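Local coordinates for protein N-acetylgalactosaminyltransferase 7 (Homo sapiens, PDB 6IWR) that belongs to the polypeptide GalNAc transferase family, pairing a GT-A-type glycosyltransferase domain with a ricin-type beta-trefoil lectin domain, at residues G475-F480 against Q509-N514; G494-L499 against K534-H539; A516-Q521 against E544-Q549; W548-N553 against W589-I594. All coordinates share one frame; numbering follows the deposited sequence.

Contact 1. Residues G475-F480 against Q509-N514; sequences GEIRGF and QLFRIN
Ile477 lays its CD1 methyl against the root of the Phe511 side chain, 3.7 Å from Phe511 CB, and the two side chains cross at about a right angle. CG1 of Ile477 stands anti to the carbonyl carbon (chi1 -60°) with CD1 extended beyond it, which carries the methyl across to CB, CG and CD1 of the aromatic residue. The backbones meet at Gly475 and Phe511, an antiparallel hydrogen-bonded pair: Gly475 N reaches Phe511 O at 2.8 Å and Phe511 N returns to Gly475 O at 2.7 Å. At Gly475 the chain turns a corner, so the strand that follows leaves this sheet. The separation is then bridged by a water, which accepts from Ile477 N at 2.9 Å and donates to Gln509 O at 2.6 Å. Glu476 CA also points its hydrogen at Gln509 O. Along the strand, Arg478 grips the Glu476 carboxylate side-on through NE and NH1; NE lies 2.6 Å from Glu476 OE1, which Asn592 also binds. With Met591 and Leu519 also touching Ile477, the contact ties the start of strand 476-479 to strand 511-514, Ile477 and Phe511 being buried together in the interior of the ricin-type beta-trefoil.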
# COMPACT_ATOMS: atom_id res chain seq x y z
N GLY A 475 -15.83 -7.52 18.36
CA GLY A 475 -16.43 -8.26 17.27
C GLY A 475 -16.70 -7.39 16.05
O GLY A 475 -16.12 -6.30 15.91
N GLU A 476 -17.55 -7.89 15.15
CA GLU A 476 -18.14 -7.04 14.12
C GLU A 476 -19.02 -5.98 14.78
O GLU A 476 -19.59 -6.18 15.86
CB GLU A 476 -18.97 -7.89 13.16
CG GLU A 476 -20.26 -8.43 13.78
CD GLU A 476 -21.10 -9.26 12.83
OE1 GLU A 476 -22.24 -9.62 13.21
OE2 GLU A 476 -20.65 -9.56 11.71
N ILE A 477 -19.13 -4.84 14.12
CA ILE A 477 -20.10 -3.82 14.48
C ILE A 477 -21.15 -3.81 13.38
O ILE A 477 -20.96 -3.19 12.32
CB ILE A 477 -19.46 -2.44 14.69
CG1 ILE A 477 -18.42 -2.53 15.80
CG2 ILE A 477 -20.53 -1.43 15.06
CD1 ILE A 477 -17.64 -1.23 16.06
N ARG A 478 -22.23 -4.53 13.60
CA ARG A 478 -23.22 -4.81 12.58
C ARG A 478 -24.45 -3.93 12.79
O ARG A 478 -24.83 -3.64 13.92
CB ARG A 478 -23.62 -6.29 12.63
CG ARG A 478 -24.75 -6.67 11.70
CD ARG A 478 -25.21 -8.07 12.02
NE ARG A 478 -24.23 -9.04 11.57
CZ ARG A 478 -24.29 -9.73 10.43
NH1 ARG A 478 -23.32 -10.59 10.12
NH2 ARG A 478 -25.30 -9.55 9.60
N GLY A 479 -25.05 -3.50 11.69
CA GLY A 479 -26.28 -2.73 11.79
C GLY A 479 -27.44 -3.61 12.23
O GLY A 479 -27.70 -4.66 11.63
N PHE A 480 -28.12 -3.20 13.30
CA PHE A 480 -29.15 -4.01 13.93
C PHE A 480 -30.15 -4.51 12.90
O PHE A 480 -30.79 -3.71 12.21
CB PHE A 480 -29.87 -3.20 15.02
CG PHE A 480 -30.93 -3.97 15.78
CD1 PHE A 480 -30.59 -5.07 16.57
CD2 PHE A 480 -32.29 -3.60 15.70
CE1 PHE A 480 -31.57 -5.79 17.27
CE2 PHE A 480 -33.28 -4.32 16.40
CZ PHE A 480 -32.92 -5.42 17.19
N GLN A 509 -13.37 -5.87 9.47
CA GLN A 509 -14.71 -5.70 10.01
C GLN A 509 -14.78 -6.07 11.48
O GLN A 509 -15.87 -6.35 11.99
CB GLN A 509 -15.71 -6.52 9.21
CG GLN A 509 -15.99 -5.95 7.87
CD GLN A 509 -17.09 -6.69 7.15
OE1 GLN A 509 -17.65 -7.67 7.68
NE2 GLN A 509 -17.45 -6.22 5.97
N LEU A 510 -13.64 -6.05 12.17
CA LEU A 510 -13.53 -6.43 13.58
C LEU A 510 -13.09 -5.23 14.40
O LEU A 510 -12.17 -4.51 14.01
CB LEU A 510 -12.52 -7.56 13.74
CG LEU A 510 -12.50 -8.22 15.11
CD1 LEU A 510 -13.41 -9.44 15.03
CD2 LEU A 510 -11.07 -8.58 15.54
N PHE A 511 -13.75 -5.02 15.54
CA PHE A 511 -13.39 -3.92 16.43
C PHE A 511 -13.46 -4.39 17.87
O PHE A 511 -14.02 -5.45 18.18
CB PHE A 511 -14.30 -2.71 16.21
CG PHE A 511 -14.22 -2.15 14.82
CD1 PHE A 511 -15.01 -2.67 13.79
CD2 PHE A 511 -13.33 -1.12 14.52
CE1 PHE A 511 -14.91 -2.16 12.51
CE2 PHE A 511 -13.23 -0.61 13.25
CZ PHE A 511 -14.03 -1.12 12.24
N ARG A 512 -12.85 -3.62 18.76
CA ARG A 512 -13.02 -3.86 20.19
C ARG A 512 -13.19 -2.51 20.87
O ARG A 512 -12.63 -1.50 20.43
CB ARG A 512 -11.84 -4.64 20.82
CG ARG A 512 -10.48 -4.06 20.49
CD ARG A 512 -9.37 -5.05 20.70
NE ARG A 512 -8.35 -4.44 21.54
CZ ARG A 512 -7.34 -3.71 21.08
NH1 ARG A 512 -7.18 -3.50 19.76
NH2 ARG A 512 -6.47 -3.19 21.95
N ILE A 513 -14.00 -2.50 21.92
CA ILE A 513 -14.18 -1.32 22.75
C ILE A 513 -13.58 -1.57 24.12
O ILE A 513 -13.84 -2.61 24.75
CB ILE A 513 -15.66 -0.91 22.86
CG1 ILE A 513 -15.74 0.54 23.34
CG2 ILE A 513 -16.36 -1.75 23.86
CD1 ILE A 513 -17.13 1.00 23.52
N ASN A 514 -12.79 -0.61 24.57
CA ASN A 514 -12.05 -0.56 25.82
C ASN A 514 -12.94 -0.29 27.02
O ASN A 514 -13.97 0.38 26.91
CB ASN A 514 -11.05 0.59 25.79
CG ASN A 514 -9.69 0.14 25.63
OD1 ASN A 514 -9.43 -1.06 25.77
ND2 ASN A 514 -8.78 1.06 25.36
O HOH W 1 -17.93 -4.75 11.53

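Contact 2. Residues G494-L499 against K534-H539; sequences GGFVEL and KVMITH
Gly494 starts the contact through its backbone: its N donates to Ile537 O, with Thr538 CG2 3.5 Å from the same Gly494 N. The Met536 side chain, its CG anti to the backbone N (chi1 -175°), is laid by that torsion alongside Gly494 and Gly495. Gly495 O takes the next bond, from Ile537 N at 2.8 Å, and Met536 CA adds a CA-H...O contact to the same oxygen at 3.3 Å. Phe496 pairs with Met536 in a single backbone bridge, their CA atoms 4.3 Å apart. The ring of Phe496 has Gly494 O over the centre of one face and the bent Lys534 chain across the other; Lys534 CD sits 4.0 Å from the ring centroid and 5° off its normal, a CH-pi contact. Val535 O lies at the ring edge, in plane, while Met536 SD makes an oblique Met-aromatic contact. The segments belong to a ricin-type beta-trefoil, where the approach to strand 498-501 meets the outermost strand, 534-539, of a five-stranded antiparallel sheet. Val497 N makes the last of the backbone bonds, to Val535 O at 3.0 Å. Its CB is directed toward the other segment, and Val497 CG2 comes to 4.2 Å from Ile537 CG1, the two side chains crossing at about a right angle. Val575 touches both Val497 and Val535, and Ile486 packs on Val497.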
# COMPACT_ATOMS: atom_id res chain seq x y z
N GLY A 494 -5.77 8.31 9.75
CA GLY A 494 -6.49 9.42 9.17
C GLY A 494 -7.62 9.04 8.25
O GLY A 494 -8.52 9.86 8.03
N GLY A 495 -7.63 7.82 7.69
CA GLY A 495 -8.67 7.41 6.78
C GLY A 495 -10.03 7.36 7.44
O GLY A 495 -10.16 7.35 8.67
N PHE A 496 -11.07 7.33 6.62
CA PHE A 496 -12.45 7.32 7.11
C PHE A 496 -13.07 5.94 6.96
O PHE A 496 -13.02 5.33 5.89
CB PHE A 496 -13.30 8.35 6.38
CG PHE A 496 -12.89 9.74 6.65
CD1 PHE A 496 -12.91 10.22 7.95
CD2 PHE A 496 -12.49 10.57 5.62
CE1 PHE A 496 -12.53 11.52 8.22
CE2 PHE A 496 -12.10 11.87 5.87
CZ PHE A 496 -12.11 12.35 7.18
N VAL A 497 -13.64 5.46 8.05
CA VAL A 497 -14.26 4.15 8.12
C VAL A 497 -15.57 4.20 7.36
O VAL A 497 -16.23 5.24 7.31
CB VAL A 497 -14.44 3.78 9.61
CG1 VAL A 497 -15.90 3.72 10.02
CG2 VAL A 497 -13.69 2.52 9.95
N GLU A 498 -15.94 3.09 6.72
CA GLU A 498 -17.14 3.03 5.89
C GLU A 498 -18.03 1.88 6.32
O GLU A 498 -17.73 1.12 7.26
CB GLU A 498 -16.77 2.88 4.41
CG GLU A 498 -15.53 3.66 4.03
CD GLU A 498 -15.15 3.47 2.57
OE1 GLU A 498 -15.96 2.89 1.82
OE2 GLU A 498 -14.04 3.91 2.19
N LEU A 499 -19.15 1.75 5.61
CA LEU A 499 -20.08 0.64 5.79
C LEU A 499 -19.90 -0.34 4.64
O LEU A 499 -19.75 0.07 3.49
CB LEU A 499 -21.52 1.14 5.84
CG LEU A 499 -22.59 0.21 6.44
CD1 LEU A 499 -22.47 0.23 7.94
CD2 LEU A 499 -24.01 0.58 5.98
N LYS A 534 -17.83 12.52 10.09
CA LYS A 534 -17.28 11.24 9.73
C LYS A 534 -16.46 10.68 10.88
O LYS A 534 -15.92 11.41 11.72
CB LYS A 534 -16.39 11.34 8.50
CG LYS A 534 -17.08 11.72 7.24
CD LYS A 534 -16.14 12.55 6.38
CE LYS A 534 -15.93 11.98 4.99
NZ LYS A 534 -16.11 13.05 3.96
N VAL A 535 -16.37 9.35 10.90
CA VAL A 535 -15.57 8.61 11.85
C VAL A 535 -14.27 8.22 11.17
O VAL A 535 -14.28 7.58 10.11
CB VAL A 535 -16.32 7.38 12.35
CG1 VAL A 535 -15.48 6.59 13.32
CG2 VAL A 535 -17.61 7.83 12.97
N MET A 536 -13.18 8.60 11.78
CA MET A 536 -11.84 8.44 11.25
C MET A 536 -11.11 7.38 12.06
O MET A 536 -11.48 7.09 13.20
CB MET A 536 -11.15 9.80 11.31
CG MET A 536 -9.77 9.93 10.70
SD MET A 536 -9.12 11.55 11.15
CE MET A 536 -9.63 11.62 12.87
N ILE A 537 -10.08 6.79 11.46
CA ILE A 537 -9.21 5.80 12.08
C ILE A 537 -7.81 6.41 12.17
O ILE A 537 -7.27 6.86 11.15
CB ILE A 537 -9.16 4.51 11.26
CG1 ILE A 537 -10.07 3.45 11.82
CG2 ILE A 537 -7.80 3.87 11.35
CD1 ILE A 537 -9.42 2.09 11.69
N THR A 538 -7.21 6.41 13.36
CA THR A 538 -5.84 6.93 13.49
C THR A 538 -5.06 6.13 14.50
O THR A 538 -5.61 5.28 15.21
CB THR A 538 -5.76 8.39 13.96
OG1 THR A 538 -7.06 8.97 14.04
CG2 THR A 538 -4.88 9.19 13.03
N HIS A 539 -3.79 6.48 14.61
CA HIS A 539 -2.95 5.89 15.64
C HIS A 539 -3.36 6.40 17.02
O HIS A 539 -3.74 7.56 17.21
CB HIS A 539 -1.47 6.17 15.39
CG HIS A 539 -0.57 5.48 16.36
ND1 HIS A 539 0.27 6.16 17.21
CD2 HIS A 539 -0.43 4.16 16.65
CE1 HIS A 539 0.92 5.29 17.97
NE2 HIS A 539 0.50 4.07 17.65

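Contact 3. Residues A516-Q521 against E544-Q549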
# COMPACT_ATOMS: atom_id res chain seq x y z
N ALA A 516 -11.50 1.80 28.68
CA ALA A 516 -11.09 3.20 28.62
C ALA A 516 -11.90 3.99 27.61
O ALA A 516 -11.58 5.15 27.34
CB ALA A 516 -9.60 3.31 28.31
N ASN A 517 -12.94 3.39 27.04
CA ASN A 517 -13.77 4.08 26.08
C ASN A 517 -13.06 4.27 24.74
O ASN A 517 -13.34 5.21 24.00
CB ASN A 517 -14.24 5.42 26.66
CG ASN A 517 -15.12 5.24 27.88
OD1 ASN A 517 -16.19 4.65 27.79
ND2 ASN A 517 -14.69 5.75 29.03
N GLN A 518 -12.13 3.38 24.39
CA GLN A 518 -11.47 3.44 23.10
C GLN A 518 -12.08 2.40 22.16
O GLN A 518 -12.26 1.24 22.55
CB GLN A 518 -9.96 3.24 23.23
CG GLN A 518 -9.28 4.16 24.27
CD GLN A 518 -7.75 3.98 24.34
OE1 GLN A 518 -7.24 2.90 24.67
NE2 GLN A 518 -7.02 5.05 24.03
N LEU A 519 -12.45 2.84 20.96
CA LEU A 519 -12.93 1.96 19.90
C LEU A 519 -11.76 1.66 18.97
O LEU A 519 -11.32 2.54 18.22
CB LEU A 519 -14.08 2.61 19.14
CG LEU A 519 -15.36 1.81 18.89
CD1 LEU A 519 -16.14 2.47 17.79
CD2 LEU A 519 -15.08 0.35 18.56
N MET A 520 -11.30 0.42 18.98
CA MET A 520 -10.07 0.06 18.31
C MET A 520 -10.14 -1.04 17.28
O MET A 520 -10.87 -1.99 17.43
CB MET A 520 -9.05 -0.31 19.38
CG MET A 520 -8.64 0.87 20.23
SD MET A 520 -7.79 0.39 21.72
CE MET A 520 -6.18 0.04 21.07
N GLN A 521 -9.36 -0.89 16.22
CA GLN A 521 -9.03 -1.96 15.30
C GLN A 521 -7.52 -2.01 15.28
O GLN A 521 -6.88 -1.01 15.06
CB GLN A 521 -9.55 -1.66 13.90
CG GLN A 521 -9.18 -2.69 12.85
CD GLN A 521 -9.93 -2.49 11.55
OE1 GLN A 521 -9.47 -1.81 10.66
NE2 GLN A 521 -11.08 -3.11 11.44
N GLU A 544 -5.76 8.68 24.53
CA GLU A 544 -6.18 9.43 23.36
C GLU A 544 -7.47 8.84 22.83
O GLU A 544 -7.60 7.62 22.73
CB GLU A 544 -5.08 9.41 22.29
CG GLU A 544 -4.48 10.78 22.01
CD GLU A 544 -3.30 10.72 21.05
OE1 GLU A 544 -2.70 9.62 20.92
OE2 GLU A 544 -2.98 11.77 20.43
N PHE A 545 -8.43 9.70 22.52
CA PHE A 545 -9.68 9.27 21.91
C PHE A 545 -10.48 8.34 22.83
O PHE A 545 -11.15 7.42 22.35
CB PHE A 545 -9.41 8.61 20.57
CG PHE A 545 -8.44 9.36 19.72
CD1 PHE A 545 -8.66 10.69 19.41
CD2 PHE A 545 -7.30 8.75 19.22
CE1 PHE A 545 -7.77 11.38 18.63
CE2 PHE A 545 -6.39 9.44 18.44
CZ PHE A 545 -6.64 10.75 18.14
N LYS A 546 -10.38 8.55 24.15
CA LYS A 546 -11.24 7.86 25.10
C LYS A 546 -12.67 8.37 24.97
O LYS A 546 -13.18 9.01 25.89
CB LYS A 546 -10.75 8.06 26.54
CG LYS A 546 -9.33 7.56 26.81
CD LYS A 546 -8.60 8.47 27.81
CE LYS A 546 -8.39 7.82 29.16
NZ LYS A 546 -9.65 7.25 29.71
N GLU A 547 -13.34 8.09 23.85
CA GLU A 547 -14.49 8.92 23.55
C GLU A 547 -15.74 8.16 23.08
O GLU A 547 -16.62 8.77 22.47
CB GLU A 547 -14.07 9.97 22.51
CG GLU A 547 -13.61 9.36 21.20
CD GLU A 547 -13.26 10.42 20.16
OE1 GLU A 547 -12.23 11.11 20.32
OE2 GLU A 547 -14.04 10.57 19.19
N TRP A 548 -15.86 6.87 23.39
CA TRP A 548 -17.02 6.08 22.98
C TRP A 548 -17.56 5.32 24.18
O TRP A 548 -16.81 4.85 25.03
CB TRP A 548 -16.68 5.08 21.84
CG TRP A 548 -16.16 5.71 20.60
CD1 TRP A 548 -14.85 5.85 20.24
CD2 TRP A 548 -16.93 6.31 19.55
NE1 TRP A 548 -14.75 6.50 19.03
CE2 TRP A 548 -16.01 6.79 18.57
CE3 TRP A 548 -18.31 6.48 19.33
CZ2 TRP A 548 -16.42 7.45 17.40
CZ3 TRP A 548 -18.72 7.13 18.16
CH2 TRP A 548 -17.77 7.61 17.21
N GLN A 549 -18.88 5.20 24.25
CA GLN A 549 -19.47 4.25 25.17
C GLN A 549 -20.51 3.44 24.43
O GLN A 549 -21.27 3.98 23.62
CB GLN A 549 -20.06 4.94 26.40
CG GLN A 549 -21.43 5.50 26.25
CD GLN A 549 -22.01 5.85 27.60
OE1 GLN A 549 -21.64 5.26 28.61
NE2 GLN A 549 -22.93 6.82 27.63
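Asn517 O is approached by two consecutive backbone N-H groups: Trp548 N donates at 3.1 Å with an N-H...O angle of 151°, and Glu547 N comes to 2.9 Å, but at 117° that second bond is weak. Lys546, just before them, is the centre of an inverse gamma turn, a bend consistent with both N-H groups facing one carbonyl. A side-chain bond is made by the next residue, Gln518, whose NE2 donates to Glu544 O at 2.9 Å, the acceptor lying near the amide plane and the donor tilted from the carbonyl plane. The chain of Gln518 is extended beyond CG, and its amide thereby spans to the start of the other segment. Lys546 rests its CB and CG against Ala516 O. The apolar part is Leu519 on Trp548. Leu519 CD1 stands over one face of the indole, 4.2 Å from the centroid of the five-membered ring and 4° off its normal, while Leu519 CB touches Trp548 CD1 at 3.5 Å. At the indole edge Trp548 NE1 is bound by Leu526 O, which would restrain the ring's rotation. A buried tryptophan entering strand 548-551, packed beneath a leucine of strand 519-521, is in keeping with the core of a ricin-type beta-trefoil.

Contact 4. Residues W548-N553 against W589-I594; sequences WQYFKN and WEMNNI
Tyr550 and Met591 carry the apolar side of the contact. Met591 CB approaches the phenol end of the ring obliquely, 3.7 Å from Tyr550 CZ, and beyond it Met591 SD lies 4.9 Å from the ring centroid at 32° off the normal, a Met-aromatic contact made from an oblique direction. Tyr550 holds CG anti to its own N (chi1 166°), a setting that sends the ring across to strand 589-592. Trp589 O sits near the ring plane at the edge, whereas Lys552 N lies over the centre of one face. Phe557 stacks on the same ring, and Ile513 and Asp473 also touch Tyr550.

The strands themselves do not pair. Strands 548-551 and 589-592 stand 8.8 Å apart at their axes with directions almost perpendicular, so side chains, rather than a backbone ladder, join these parts of the ricin-type beta-trefoil; each strand has its own antiparallel partner, 556-559 and 476-479 respectively.

The polar contacts gather at the phenol oxygen and the lysine ammonium. Met591 N makes a weak bond to Tyr550 OH at 3.1 Å. Lys552 NZ donates to Met591 O at 3.0 Å, its approach tilted from the carbonyl plane, and to Tyr550 OH at 2.9 Å. The Lys552 chain leaves the backbone extended and then bends at chi3 and chi4, which turns its end back toward these oxygens. Asp473 forms a salt bridge with the same ammonium, probably offsetting its charge.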
# COMPACT_ATOMS: atom_id res chain seq x y z
N TRP A 548 -15.86 6.87 23.39
CA TRP A 548 -17.02 6.08 22.98
C TRP A 548 -17.56 5.32 24.18
O TRP A 548 -16.81 4.85 25.03
CB TRP A 548 -16.68 5.08 21.84
CG TRP A 548 -16.16 5.71 20.60
CD1 TRP A 548 -14.85 5.85 20.24
CD2 TRP A 548 -16.93 6.31 19.55
NE1 TRP A 548 -14.75 6.50 19.03
CE2 TRP A 548 -16.01 6.79 18.57
CE3 TRP A 548 -18.31 6.48 19.33
CZ2 TRP A 548 -16.42 7.45 17.40
CZ3 TRP A 548 -18.72 7.13 18.16
CH2 TRP A 548 -17.77 7.61 17.21
N GLN A 549 -18.88 5.20 24.25
CA GLN A 549 -19.47 4.25 25.17
C GLN A 549 -20.51 3.44 24.43
O GLN A 549 -21.27 3.98 23.62
CB GLN A 549 -20.06 4.94 26.40
CG GLN A 549 -21.43 5.50 26.25
CD GLN A 549 -22.01 5.85 27.60
OE1 GLN A 549 -21.64 5.26 28.61
NE2 GLN A 549 -22.93 6.82 27.63
N TYR A 550 -20.51 2.14 24.67
CA TYR A 550 -21.30 1.16 23.94
C TYR A 550 -22.30 0.54 24.90
O TYR A 550 -21.90 -0.20 25.80
CB TYR A 550 -20.41 0.07 23.32
CG TYR A 550 -21.16 -1.15 22.83
CD1 TYR A 550 -22.28 -1.03 21.99
CD2 TYR A 550 -20.75 -2.44 23.19
CE1 TYR A 550 -22.98 -2.15 21.53
CE2 TYR A 550 -21.43 -3.57 22.73
CZ TYR A 550 -22.54 -3.42 21.90
OH TYR A 550 -23.22 -4.53 21.45
N PHE A 551 -23.59 0.81 24.69
CA PHE A 551 -24.66 0.17 25.46
C PHE A 551 -25.20 -0.99 24.64
O PHE A 551 -25.84 -0.78 23.60
CB PHE A 551 -25.76 1.18 25.81
CG PHE A 551 -25.32 2.23 26.81
CD1 PHE A 551 -24.44 1.92 27.83
CD2 PHE A 551 -25.79 3.54 26.71
CE1 PHE A 551 -24.04 2.88 28.75
CE2 PHE A 551 -25.40 4.49 27.61
CZ PHE A 551 -24.52 4.16 28.64
N LYS A 552 -24.98 -2.22 25.11
CA LYS A 552 -25.34 -3.38 24.29
C LYS A 552 -26.85 -3.52 24.16
O LYS A 552 -27.37 -3.68 23.05
CB LYS A 552 -24.72 -4.66 24.86
CG LYS A 552 -24.98 -5.88 24.02
CD LYS A 552 -24.28 -7.12 24.56
CE LYS A 552 -23.05 -7.46 23.75
NZ LYS A 552 -23.24 -7.36 22.28
N ASN A 553 -27.58 -3.46 25.28
CA ASN A 553 -29.04 -3.60 25.25
C ASN A 553 -29.71 -2.49 24.45
O ASN A 553 -30.60 -2.75 23.63
CB ASN A 553 -29.58 -3.65 26.69
CG ASN A 553 -30.97 -4.24 26.76
OD1 ASN A 553 -31.96 -3.50 26.80
ND2 ASN A 553 -31.07 -5.57 26.77
N TRP A 589 -27.04 -0.65 16.63
CA TRP A 589 -25.89 -1.46 16.28
C TRP A 589 -25.77 -2.62 17.24
O TRP A 589 -26.14 -2.50 18.41
CB TRP A 589 -24.58 -0.68 16.36
CG TRP A 589 -24.55 0.53 15.55
CD1 TRP A 589 -24.96 1.77 15.92
CD2 TRP A 589 -24.07 0.63 14.21
NE1 TRP A 589 -24.77 2.66 14.88
CE2 TRP A 589 -24.23 1.98 13.82
CE3 TRP A 589 -23.53 -0.28 13.30
CZ2 TRP A 589 -23.87 2.43 12.57
CZ3 TRP A 589 -23.16 0.17 12.06
CH2 TRP A 589 -23.34 1.51 11.70
N GLU A 590 -25.22 -3.74 16.76
CA GLU A 590 -24.80 -4.84 17.61
C GLU A 590 -23.29 -5.04 17.49
O GLU A 590 -22.67 -4.71 16.47
CB GLU A 590 -25.50 -6.17 17.27
CG GLU A 590 -26.35 -6.22 16.02
CD GLU A 590 -27.06 -7.57 15.88
OE1 GLU A 590 -26.84 -8.43 16.74
OE2 GLU A 590 -27.84 -7.78 14.92
N MET A 591 -22.69 -5.58 18.55
CA MET A 591 -21.30 -6.01 18.49
C MET A 591 -21.25 -7.49 18.80
O MET A 591 -21.44 -7.91 19.95
CB MET A 591 -20.40 -5.21 19.44
CG MET A 591 -18.90 -5.33 19.14
SD MET A 591 -17.94 -4.19 20.18
CE MET A 591 -16.55 -3.74 19.16
N ASN A 592 -20.96 -8.28 17.79
CA ASN A 592 -21.00 -9.72 17.87
C ASN A 592 -19.59 -10.26 17.75
O ASN A 592 -18.82 -9.81 16.89
CB ASN A 592 -21.88 -10.29 16.76
CG ASN A 592 -23.21 -9.62 16.73
OD1 ASN A 592 -23.89 -9.61 17.75
ND2 ASN A 592 -23.56 -9.00 15.61
N ASN A 593 -19.25 -11.18 18.64
CA ASN A 593 -17.97 -11.85 18.52
C ASN A 593 -17.91 -12.60 17.20
O ASN A 593 -18.86 -13.29 16.82
CB ASN A 593 -17.73 -12.85 19.65
CG ASN A 593 -17.66 -12.19 21.00
OD1 ASN A 593 -17.93 -12.84 22.01
ND2 ASN A 593 -17.31 -10.90 21.04
N ILE A 594 -16.81 -12.45 16.51
CA ILE A 594 -16.51 -13.28 15.37
C ILE A 594 -15.52 -14.35 15.82
O ILE A 594 -14.44 -14.03 16.33
CB ILE A 594 -15.96 -12.44 14.21
CG1 ILE A 594 -17.01 -11.40 13.87
CG2 ILE A 594 -15.70 -13.32 13.02
CD1 ILE A 594 -18.37 -12.00 13.65

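Followed from the N terminus, contact 1 closes first, bringing 509-514 back to 475-480 over 28 intervening residues. Contact 2 opens within that span, at 494-499, and closes at 534-539, so contacts 1 and 2 cross. Contact 3 begins at 516-521, after contact 1 has closed, and ends at 544-549 beyond the second arm of contact 2, crossing it in turn. Contact 4 starts on the same strand, 548-551, sharing Trp548 and Gln549 with contact 3, and runs to 589-594. There strand 589-592 pairs with 476-479, so the last contact returns to the first, joining the two ends of the trefoil.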